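Local coordinates for hypothetical protein TM1010 (Thermotoga maritima, PDB 2F4P), which is of unknown function but carries a cupin domain, a fold built as a barrel of antiparallel beta strands, at residues G68-G79 / E113-Q123; V104-D112 / V135-T144. All blocks are in the same frame, centred on the assembly; numbering follows the deposited sequence.

Interaction 1: G68-G79 / E113-Q123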
loop_
_atom_site.group_PDB
_atom_site.type_symbol
_atom_site.label_atom_id
_atom_site.label_comp_id
_atom_site.label_asym_id
_atom_site.label_seq_id
_atom_site.Cartn_x
_atom_site.Cartn_y
_atom_site.Cartn_z
ATOM N N GLY A 68 12.832 -1.562 -10.512
ATOM C CA GLY A 68 11.798 -0.556 -10.535
ATOM C C GLY A 68 11.603 0.196 -9.246
ATOM O O GLY A 68 10.794 1.131 -9.191
ATOM N N GLY A 69 12.300 -0.198 -8.196
ATOM C CA GLY A 69 12.114 0.466 -6.911
ATOM C C GLY A 69 11.071 -0.252 -6.045
ATOM O O GLY A 69 10.401 -1.240 -6.470
ATOM N N GLN A 70 10.943 0.238 -4.822
ATOM C CA GLN A 70 10.035 -0.370 -3.851
ATOM C C GLN A 70 9.639 0.682 -2.823
ATOM O O GLN A 70 10.421 1.590 -2.527
ATOM C CB GLN A 70 10.759 -1.592 -3.211
ATOM C CG GLN A 70 9.978 -2.361 -2.133
ATOM C CD GLN A 70 10.737 -3.626 -1.623
ATOM O OE1 GLN A 70 11.974 -3.609 -1.377
ATOM N NE2 GLN A 70 10.005 -4.724 -1.499
ATOM N N ILE A 71 8.408 0.566 -2.301
ATOM C CA ILE A 71 7.898 1.418 -1.245
ATOM C C ILE A 71 7.466 0.503 -0.088
ATOM O O ILE A 71 6.733 -0.463 -0.312
ATOM C CB ILE A 71 6.693 2.257 -1.734
ATOM C CG1 ILE A 71 7.133 3.280 -2.796
ATOM C CG2 ILE A 71 6.000 2.988 -0.547
ATOM C CD1 ILE A 71 5.986 3.747 -3.670
ATOM N N LEU A 72 7.925 0.792 1.125
ATOM C CA LEU A 72 7.478 0.067 2.318
ATOM C C LEU A 72 6.615 0.984 3.171
ATOM O O LEU A 72 6.917 2.173 3.324
ATOM C CB LEU A 72 8.649 -0.389 3.183
ATOM C CG LEU A 72 9.836 -1.058 2.492
ATOM C CD1 LEU A 72 10.827 -1.513 3.546
ATOM C CD2 LEU A 72 9.387 -2.221 1.644
ATOM N N ILE A 73 5.544 0.412 3.718
ATOM C CA ILE A 73 4.641 1.116 4.608
ATOM C C ILE A 73 4.489 0.259 5.847
ATOM O O ILE A 73 3.903 -0.819 5.778
ATOM C CB ILE A 73 3.265 1.332 3.960
ATOM C CG1 ILE A 73 3.402 2.088 2.633
ATOM C CG2 ILE A 73 2.371 2.071 4.916
ATOM C CD1 ILE A 73 2.105 2.150 1.832
ATOM N N VAL A 74 5.054 0.720 6.957
ATOM C CA VAL A 74 5.105 -0.054 8.194
ATOM C C VAL A 74 3.801 0.081 8.946
ATOM O O VAL A 74 3.350 1.191 9.227
ATOM C CB VAL A 74 6.285 0.402 9.075
ATOM C CG1 VAL A 74 6.377 -0.462 10.335
ATOM C CG2 VAL A 74 7.576 0.373 8.258
ATOM N N THR A 75 3.188 -1.051 9.260
ATOM C CA THR A 75 1.883 -1.057 9.914
ATOM C C THR A 75 1.938 -1.467 11.376
ATOM O O THR A 75 1.016 -1.160 12.122
ATOM C CB THR A 75 0.878 -1.971 9.180
ATOM O OG1 THR A 75 1.361 -3.318 9.143
ATOM C CG2 THR A 75 0.680 -1.509 7.772
ATOM N N ARG A 76 3.013 -2.133 11.796
ATOM C CA ARG A 76 3.113 -2.601 13.159
ATOM C C ARG A 76 4.534 -2.959 13.535
ATOM O O ARG A 76 5.296 -3.476 12.717
ATOM C CB ARG A 76 2.200 -3.815 13.327
ATOM C CG ARG A 76 2.350 -4.591 14.612
ATOM C CD ARG A 76 1.037 -5.243 14.938
ATOM N NE ARG A 76 1.138 -6.490 15.676
ATOM C CZ ARG A 76 1.295 -7.695 15.123
ATOM N NH1 ARG A 76 1.434 -7.826 13.812
ATOM N NH2 ARG A 76 1.334 -8.783 15.894
ATOM N N GLY A 77 4.887 -2.712 14.793
ATOM C CA GLY A 77 6.132 -3.258 15.342
ATOM C C GLY A 77 7.344 -2.373 15.146
ATOM O O GLY A 77 7.219 -1.157 15.083
ATOM N N LYS A 78 8.520 -2.998 15.056
ATOM C CA LYS A 78 9.788 -2.311 14.966
ATOM C C LYS A 78 10.706 -3.090 14.040
ATOM O O LYS A 78 10.818 -4.318 14.134
ATOM C CB LYS A 78 10.444 -2.185 16.350
ATOM C CG LYS A 78 11.772 -1.420 16.346
ATOM C CD LYS A 78 12.344 -1.272 17.765
ATOM C CE LYS A 78 13.733 -0.650 17.768
ATOM N NZ LYS A 78 14.395 -0.822 19.101
ATOM N N GLY A 79 11.336 -2.376 13.125
ATOM C CA GLY A 79 12.303 -2.985 12.251
ATOM C C GLY A 79 13.414 -2.076 11.833
ATOM O O GLY A 79 13.603 -1.003 12.382
ATOM N N GLU A 113 11.439 -7.695 18.497
ATOM C CA GLU A 113 10.103 -7.288 18.123
ATOM C C GLU A 113 9.853 -7.597 16.650
ATOM O O GLU A 113 10.739 -7.456 15.817
ATOM C CB GLU A 113 9.906 -5.788 18.408
ATOM C CG GLU A 113 8.495 -5.315 18.300
ATOM C CD GLU A 113 8.266 -3.905 18.872
ATOM O OE1 GLU A 113 9.191 -3.321 19.485
ATOM O OE2 GLU A 113 7.146 -3.378 18.688
ATOM N N GLU A 114 8.619 -7.979 16.332
ATOM C CA GLU A 114 8.245 -8.267 14.961
ATOM C C GLU A 114 8.125 -6.965 14.151
ATOM O O GLU A 114 7.970 -5.866 14.716
ATOM C CB GLU A 114 6.929 -9.045 14.942
ATOM C CG GLU A 114 5.730 -8.147 15.068
ATOM C CD GLU A 114 4.476 -8.885 15.413
ATOM O OE1 GLU A 114 4.345 -10.083 15.048
ATOM O OE2 GLU A 114 3.630 -8.248 16.081
ATOM N N LEU A 115 8.200 -7.091 12.837
ATOM C CA LEU A 115 7.897 -5.991 11.907
ATOM C C LEU A 115 6.843 -6.477 10.927
ATOM O O LEU A 115 6.940 -7.586 10.404
ATOM C CB LEU A 115 9.135 -5.534 11.141
ATOM C CG LEU A 115 8.905 -4.496 10.029
ATOM C CD1 LEU A 115 8.663 -3.120 10.606
ATOM C CD2 LEU A 115 10.077 -4.496 9.068
ATOM N N VAL A 116 5.816 -5.656 10.731
ATOM C CA VAL A 116 4.792 -5.908 9.731
ATOM C C VAL A 116 4.730 -4.706 8.829
ATOM O O VAL A 116 4.660 -3.556 9.309
ATOM C CB VAL A 116 3.399 -6.118 10.351
ATOM C CG1 VAL A 116 2.361 -6.516 9.259
ATOM C CG2 VAL A 116 3.477 -7.154 11.482
ATOM N N HIS A 117 4.743 -4.963 7.526
ATOM C CA HIS A 117 4.637 -3.882 6.584
ATOM C C HIS A 117 3.972 -4.314 5.274
ATOM O O HIS A 117 3.978 -5.502 4.917
ATOM C CB HIS A 117 6.021 -3.239 6.336
ATOM C CG HIS A 117 6.912 -4.026 5.441
ATOM N ND1 HIS A 117 6.791 -4.002 4.070
ATOM C CD2 HIS A 117 7.958 -4.843 5.714
ATOM C CE1 HIS A 117 7.697 -4.803 3.539
ATOM N NE2 HIS A 117 8.430 -5.311 4.514
ATOM N N ILE A 118 3.384 -3.328 4.594
ATOM C CA ILE A 118 2.969 -3.455 3.217
ATOM C C ILE A 118 4.178 -3.123 2.356
ATOM O O ILE A 118 4.965 -2.218 2.679
ATOM C CB ILE A 118 1.782 -2.503 2.896
ATOM C CG1 ILE A 118 0.527 -2.925 3.690
ATOM C CG2 ILE A 118 1.461 -2.499 1.389
ATOM C CD1 ILE A 118 -0.451 -1.808 3.944
ATOM N N GLY A 119 4.387 -3.899 1.300
ATOM C CA GLY A 119 5.421 -3.582 0.320
ATOM C C GLY A 119 4.795 -3.362 -1.036
ATOM O O GLY A 119 3.852 -4.076 -1.400
ATOM N N ILE A 120 5.297 -2.361 -1.768
ATOM C CA ILE A 120 4.840 -2.073 -3.117
ATOM C C ILE A 120 6.061 -2.168 -4.032
ATOM O O ILE A 120 7.013 -1.396 -3.860
ATOM C CB ILE A 120 4.232 -0.673 -3.211
ATOM C CG1 ILE A 120 3.150 -0.492 -2.155
ATOM C CG2 ILE A 120 3.656 -0.428 -4.591
ATOM C CD1 ILE A 120 2.659 0.910 -1.982
ATOM N N SER A 121 6.065 -3.140 -4.937
ATOM C CA SER A 121 7.089 -3.211 -5.982
ATOM C C SER A 121 6.576 -2.386 -7.179
ATOM O O SER A 121 5.610 -2.763 -7.832
ATOM C CB SER A 121 7.354 -4.648 -6.411
ATOM O OG SER A 121 7.810 -5.426 -5.341
ATOM N N THR A 122 7.251 -1.281 -7.454
ATOM C CA THR A 122 6.871 -0.355 -8.492
ATOM C C THR A 122 7.584 -0.709 -9.789
ATOM O O THR A 122 8.672 -1.317 -9.774
ATOM C CB THR A 122 7.199 1.075 -8.059
ATOM O OG1 THR A 122 8.580 1.156 -7.644
ATOM C CG2 THR A 122 6.320 1.457 -6.880
ATOM N N GLN A 123 6.978 -0.322 -10.899
ATOM C CA GLN A 123 7.574 -0.464 -12.227
ATOM C C GLN A 123 8.111 -1.868 -12.446
ATOM O O GLN A 123 9.262 -2.060 -12.827
ATOM C CB GLN A 123 8.667 0.581 -12.420
ATOM C CG GLN A 123 8.132 1.997 -12.302
ATOM C CD GLN A 123 9.221 3.055 -12.234
ATOM O OE1 GLN A 123 9.250 3.941 -13.084
ATOM N NE2 GLN A 123 10.099 2.999 -11.180
HETATM O O HOH W 1 11.137 -3.712 -11.291
HETATM O O HOH W 2 10.115 -3.320 -8.469
HETATM O O HOH W 3 1.780 -10.809 13.349
#
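Thr122 and Gln123 both seize the carbonyl oxygen of Gly68: Thr122 OG1 donates to Gly68 O at 2.7 Å and Gln123 NE2 donates to the same Gly68 O at 2.8 Å, the two arriving from opposite faces of the carbonyl plane. Beyond this end, strands 70-75 and 115-121 pair antiparallel, with Ile71 N to Ile120 O (2.9 Å) and Ile73 N to Ile118 O (2.9 Å) among the bonds. Ile71 and Ile120 lie side by side, while Ile73 CD1 meets Ile120 CD1 at 4.0 Å; this isoleucine face also packs on Phe18 and Ile120 of the second subunit. The pairing joins two neighbouring strands of a cupin barrel, whose other sheet is faced by Gln70, Leu72 and His117. Turned between its backbone N and carbonyl carbon (chi1 77°), His117 donates from ND1 to Ile118 O, which Ile73 N shares; the N-H...O is nearly straight (172°) and close to the ring plane, though ND1 stands above the carbonyl plane. This fixes the ring's rotation and leaves CE1 against Leu72 CD2 (3.6 Å). Near the corner, Thr75 and Arg76 both face Val116, a classic beta bulge. Val74 CG1 meets Leu115 CD1 at 3.5 Å, the side chains crossing at about a right angle.

Interaction 2: V104-D112 / V135-T144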
loop_
_atom_site.group_PDB
_atom_site.type_symbol
_atom_site.label_atom_id
_atom_site.label_comp_id
_atom_site.label_asym_id
_atom_site.label_seq_id
_atom_site.Cartn_x
_atom_site.Cartn_y
_atom_site.Cartn_z
ATOM N N VAL A 104 20.761 -1.343 -3.446
ATOM C CA VAL A 104 20.928 -2.605 -2.735
ATOM C C VAL A 104 20.644 -2.400 -1.255
ATOM O O VAL A 104 21.165 -1.469 -0.648
ATOM C CB VAL A 104 22.298 -3.243 -3.018
ATOM C CG1 VAL A 104 22.468 -4.515 -2.138
ATOM C CG2 VAL A 104 22.423 -3.566 -4.508
ATOM N N HIS A 105 19.763 -3.220 -0.681
ATOM C CA HIS A 105 19.297 -2.952 0.693
ATOM C C HIS A 105 18.776 -4.253 1.320
ATOM O O HIS A 105 18.639 -5.289 0.645
ATOM C CB HIS A 105 18.162 -1.939 0.648
ATOM C CG HIS A 105 16.934 -2.506 0.023
ATOM N ND1 HIS A 105 16.792 -2.592 -1.347
ATOM C CD2 HIS A 105 15.864 -3.132 0.558
ATOM C CE1 HIS A 105 15.651 -3.196 -1.625
ATOM N NE2 HIS A 105 15.078 -3.541 -0.489
ATOM N N TRP A 106 18.550 -4.210 2.611
ATOM C CA TRP A 106 17.744 -5.252 3.263
ATOM C C TRP A 106 16.785 -4.567 4.194
ATOM O O TRP A 106 16.998 -3.398 4.567
ATOM C CB TRP A 106 18.611 -6.255 4.017
ATOM C CG TRP A 106 19.394 -5.678 5.166
ATOM C CD1 TRP A 106 20.626 -5.125 5.091
ATOM C CD2 TRP A 106 19.000 -5.602 6.547
ATOM N NE1 TRP A 106 21.041 -4.725 6.335
ATOM C CE2 TRP A 106 20.061 -4.991 7.248
ATOM C CE3 TRP A 106 17.872 -6.029 7.272
ATOM C CZ2 TRP A 106 20.030 -4.779 8.642
ATOM C CZ3 TRP A 106 17.829 -5.810 8.651
ATOM C CH2 TRP A 106 18.903 -5.198 9.324
ATOM N N HIS A 107 15.723 -5.282 4.561
ATOM C CA HIS A 107 14.875 -4.826 5.658
ATOM C C HIS A 107 14.446 -6.005 6.500
ATOM O O HIS A 107 14.493 -7.151 6.067
ATOM C CB HIS A 107 13.648 -4.025 5.152
ATOM C CG HIS A 107 12.904 -4.653 4.009
ATOM N ND1 HIS A 107 11.673 -5.258 4.171
ATOM C CD2 HIS A 107 13.193 -4.738 2.694
ATOM C CE1 HIS A 107 11.254 -5.716 3.007
ATOM N NE2 HIS A 107 12.165 -5.430 2.094
ATOM N N GLY A 108 13.978 -5.718 7.701
ATOM C CA GLY A 108 13.541 -6.799 8.559
ATOM C C GLY A 108 13.218 -6.354 9.945
ATOM O O GLY A 108 13.195 -5.173 10.248
ATOM N N ALA A 109 12.995 -7.333 10.817
ATOM C CA ALA A 109 12.529 -7.031 12.147
ATOM C C ALA A 109 13.679 -6.635 13.030
ATOM O O ALA A 109 14.851 -6.913 12.742
ATOM C CB ALA A 109 11.820 -8.221 12.729
ATOM N N ALA A 110 13.325 -6.009 14.142
ATOM C CA ALA A 110 14.238 -5.834 15.257
ATOM C C ALA A 110 14.575 -7.190 15.913
ATOM O O ALA A 110 13.871 -8.176 15.715
ATOM C CB ALA A 110 13.599 -4.890 16.292
ATOM N N PRO A 111 15.673 -7.250 16.678
ATOM C CA PRO A 111 16.016 -8.504 17.349
ATOM C C PRO A 111 14.943 -8.998 18.335
ATOM O O PRO A 111 14.878 -10.201 18.633
ATOM C CB PRO A 111 17.309 -8.171 18.110
ATOM C CG PRO A 111 17.800 -6.895 17.584
ATOM C CD PRO A 111 16.684 -6.196 16.884
ATOM N N ASP A 112 14.122 -8.084 18.849
ATOM C CA ASP A 112 13.215 -8.417 19.962
ATOM C C ASP A 112 11.792 -7.939 19.760
ATOM O O ASP A 112 11.033 -7.815 20.727
ATOM C CB ASP A 112 13.775 -7.842 21.258
ATOM C CG ASP A 112 13.964 -6.336 21.205
ATOM O OD1 ASP A 112 13.584 -5.690 20.202
ATOM O OD2 ASP A 112 14.534 -5.804 22.179
ATOM N N VAL A 135 22.272 -11.259 4.940
ATOM C CA VAL A 135 22.764 -10.279 5.859
ATOM C C VAL A 135 23.357 -11.109 6.997
ATOM O O VAL A 135 22.662 -11.896 7.657
ATOM C CB VAL A 135 21.675 -9.319 6.342
ATOM C CG1 VAL A 135 22.248 -8.296 7.334
ATOM C CG2 VAL A 135 21.005 -8.578 5.139
ATOM N N THR A 136 24.659 -10.965 7.203
ATOM C CA THR A 136 25.351 -11.805 8.143
ATOM C C THR A 136 24.975 -11.458 9.577
ATOM O O THR A 136 24.449 -10.394 9.848
ATOM C CB THR A 136 26.870 -11.685 7.969
ATOM O OG1 THR A 136 27.285 -10.334 8.212
ATOM C CG2 THR A 136 27.271 -12.101 6.565
ATOM N N GLU A 137 25.265 -12.352 10.512
ATOM C CA GLU A 137 24.951 -12.040 11.902
ATOM C C GLU A 137 25.715 -10.808 12.387
ATOM O O GLU A 137 25.181 -10.014 13.156
ATOM C CB GLU A 137 25.191 -13.242 12.819
ATOM C CG GLU A 137 24.198 -14.399 12.612
ATOM C CD GLU A 137 22.707 -14.032 12.805
ATOM O OE1 GLU A 137 22.355 -12.879 13.170
ATOM O OE2 GLU A 137 21.865 -14.926 12.577
ATOM N N GLU A 138 26.947 -10.639 11.914
ATOM C CA GLU A 138 27.736 -9.455 12.237
ATOM C C GLU A 138 27.122 -8.195 11.636
ATOM O O GLU A 138 26.995 -7.179 12.332
ATOM C CB GLU A 138 29.188 -9.614 11.752
ATOM N N GLU A 139 26.733 -8.254 10.355
ATOM C CA GLU A 139 26.068 -7.114 9.744
ATOM C C GLU A 139 24.807 -6.797 10.547
ATOM O O GLU A 139 24.582 -5.642 10.895
ATOM C CB GLU A 139 25.766 -7.351 8.250
ATOM C CG GLU A 139 27.027 -7.303 7.371
ATOM C CD GLU A 139 26.794 -7.719 5.915
ATOM O OE1 GLU A 139 25.822 -8.435 5.638
ATOM O OE2 GLU A 139 27.620 -7.356 5.045
ATOM N N TYR A 140 24.020 -7.820 10.898
ATOM C CA TYR A 140 22.733 -7.578 11.585
ATOM C C TYR A 140 22.959 -7.034 12.992
ATOM O O TYR A 140 22.349 -6.038 13.391
ATOM C CB TYR A 140 21.863 -8.842 11.599
ATOM C CG TYR A 140 20.494 -8.663 12.235
ATOM C CD1 TYR A 140 19.462 -8.006 11.552
ATOM C CD2 TYR A 140 20.233 -9.154 13.510
ATOM C CE1 TYR A 140 18.217 -7.838 12.118
ATOM C CE2 TYR A 140 18.997 -9.001 14.090
ATOM C CZ TYR A 140 17.990 -8.336 13.398
ATOM O OH TYR A 140 16.770 -8.190 13.989
ATOM N N ARG A 141 23.849 -7.671 13.737
ATOM C CA ARG A 141 24.171 -7.222 15.084
ATOM C C ARG A 141 24.644 -5.765 15.041
ATOM O O ARG A 141 24.138 -4.926 15.787
ATOM C CB ARG A 141 25.245 -8.125 15.685
ATOM C CG ARG A 141 25.620 -7.825 17.140
ATOM C CD ARG A 141 26.739 -8.749 17.603
ATOM N NE ARG A 141 27.741 -8.964 16.558
ATOM C CZ ARG A 141 28.678 -8.085 16.194
ATOM N NH1 ARG A 141 28.769 -6.890 16.784
ATOM N NH2 ARG A 141 29.531 -8.405 15.223
ATOM N N LYS A 142 25.577 -5.453 14.144
ATOM C CA LYS A 142 26.118 -4.088 14.087
ATOM C C LYS A 142 25.044 -3.084 13.707
ATOM O O LYS A 142 25.018 -1.976 14.227
ATOM C CB LYS A 142 27.294 -3.971 13.123
ATOM C CG LYS A 142 28.580 -4.545 13.633
ATOM C CD LYS A 142 29.692 -4.346 12.614
ATOM N N ALA A 143 24.154 -3.485 12.806
ATOM C CA ALA A 143 23.030 -2.665 12.418
ATOM C C ALA A 143 22.022 -2.430 13.529
ATOM O O ALA A 143 21.454 -1.343 13.608
ATOM C CB ALA A 143 22.330 -3.264 11.179
ATOM N N THR A 144 21.818 -3.420 14.392
ATOM C CA THR A 144 20.673 -3.414 15.311
ATOM C C THR A 144 20.991 -3.370 16.801
ATOM O O THR A 144 20.183 -2.873 17.581
ATOM C CB THR A 144 19.789 -4.662 15.085
ATOM O OG1 THR A 144 20.523 -5.850 15.409
ATOM C CG2 THR A 144 19.327 -4.723 13.659
#
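Val135, just ahead of the helix, lays its CG2 over one face of the Trp106 indole. The methyl stands 3.6 Å from the centroid of the five-membered ring and 26° off its normal, the geometry of a CH-pi contact, and the closest ring atom is Trp106 CG, 3.3 Å from Val135 CG2. With CG between the backbone N and the carbonyl carbon (chi1 63°), the indole is brought up to Val135, and its rotation about CB-CG turns a face to the methyl; the indole NE1 is bound by Gln82. Thr136 and Glu139 then form a capping box: Glu139 N donates to Thr136 OG1 at 3.0 Å, and Thr136 N donates back to Glu139 OE1, so the first turn of helix 137-144 is closed by its own side chains.

One turn in, Tyr140 extends from the helix with its CG anti to the backbone N. Its ring meets the Trp106 six-membered ring obliquely, the planes at 53°, with Tyr140 CD1 3.6 Å from Trp106 CH2. The hydroxyl goes further and donates to the strand: Tyr140 OH lies 2.6 Å from Ala109 O, above the carbonyl plane. Ala143 follows, its CB at the indole edge, 3.7 Å from Trp106 CZ2. Finally Thr144 passes Pro111, with OG1 3.6 Å from Pro111 CG, while the same hydroxyl bonds back to Tyr140 O within the helix. With the axes 11.5 Å apart, the Trp106 and Tyr140 rings bridge most of the gap as a C-terminal helix packs across one strand of a cupin beta-barrel.

Interaction 1 and interaction 2 have centres 15 Å apart and alternate along the chain: 68-79, 104-112, 113-123, then 135-144. Strand 105-109 leads directly into strand 115-121, although the two belong to different sheets. The corner at Arg76 and Gly77 likewise takes the chain from strand 70-75 into strand 78-83, the neighbour of 105-109. Direct contacts join the two regions: Lys78 O lies 3.0 Å from Ala110 N, a probable hydrogen bond, and His117 NE2 lies 3.2 Å from His107 CE1 in packing. Gln70 and His107 both bind an unknown ligand, placing it between the sheets, whereas helix 137-144 lies against strand 105-109 from the side where Trp106 points, away from His107.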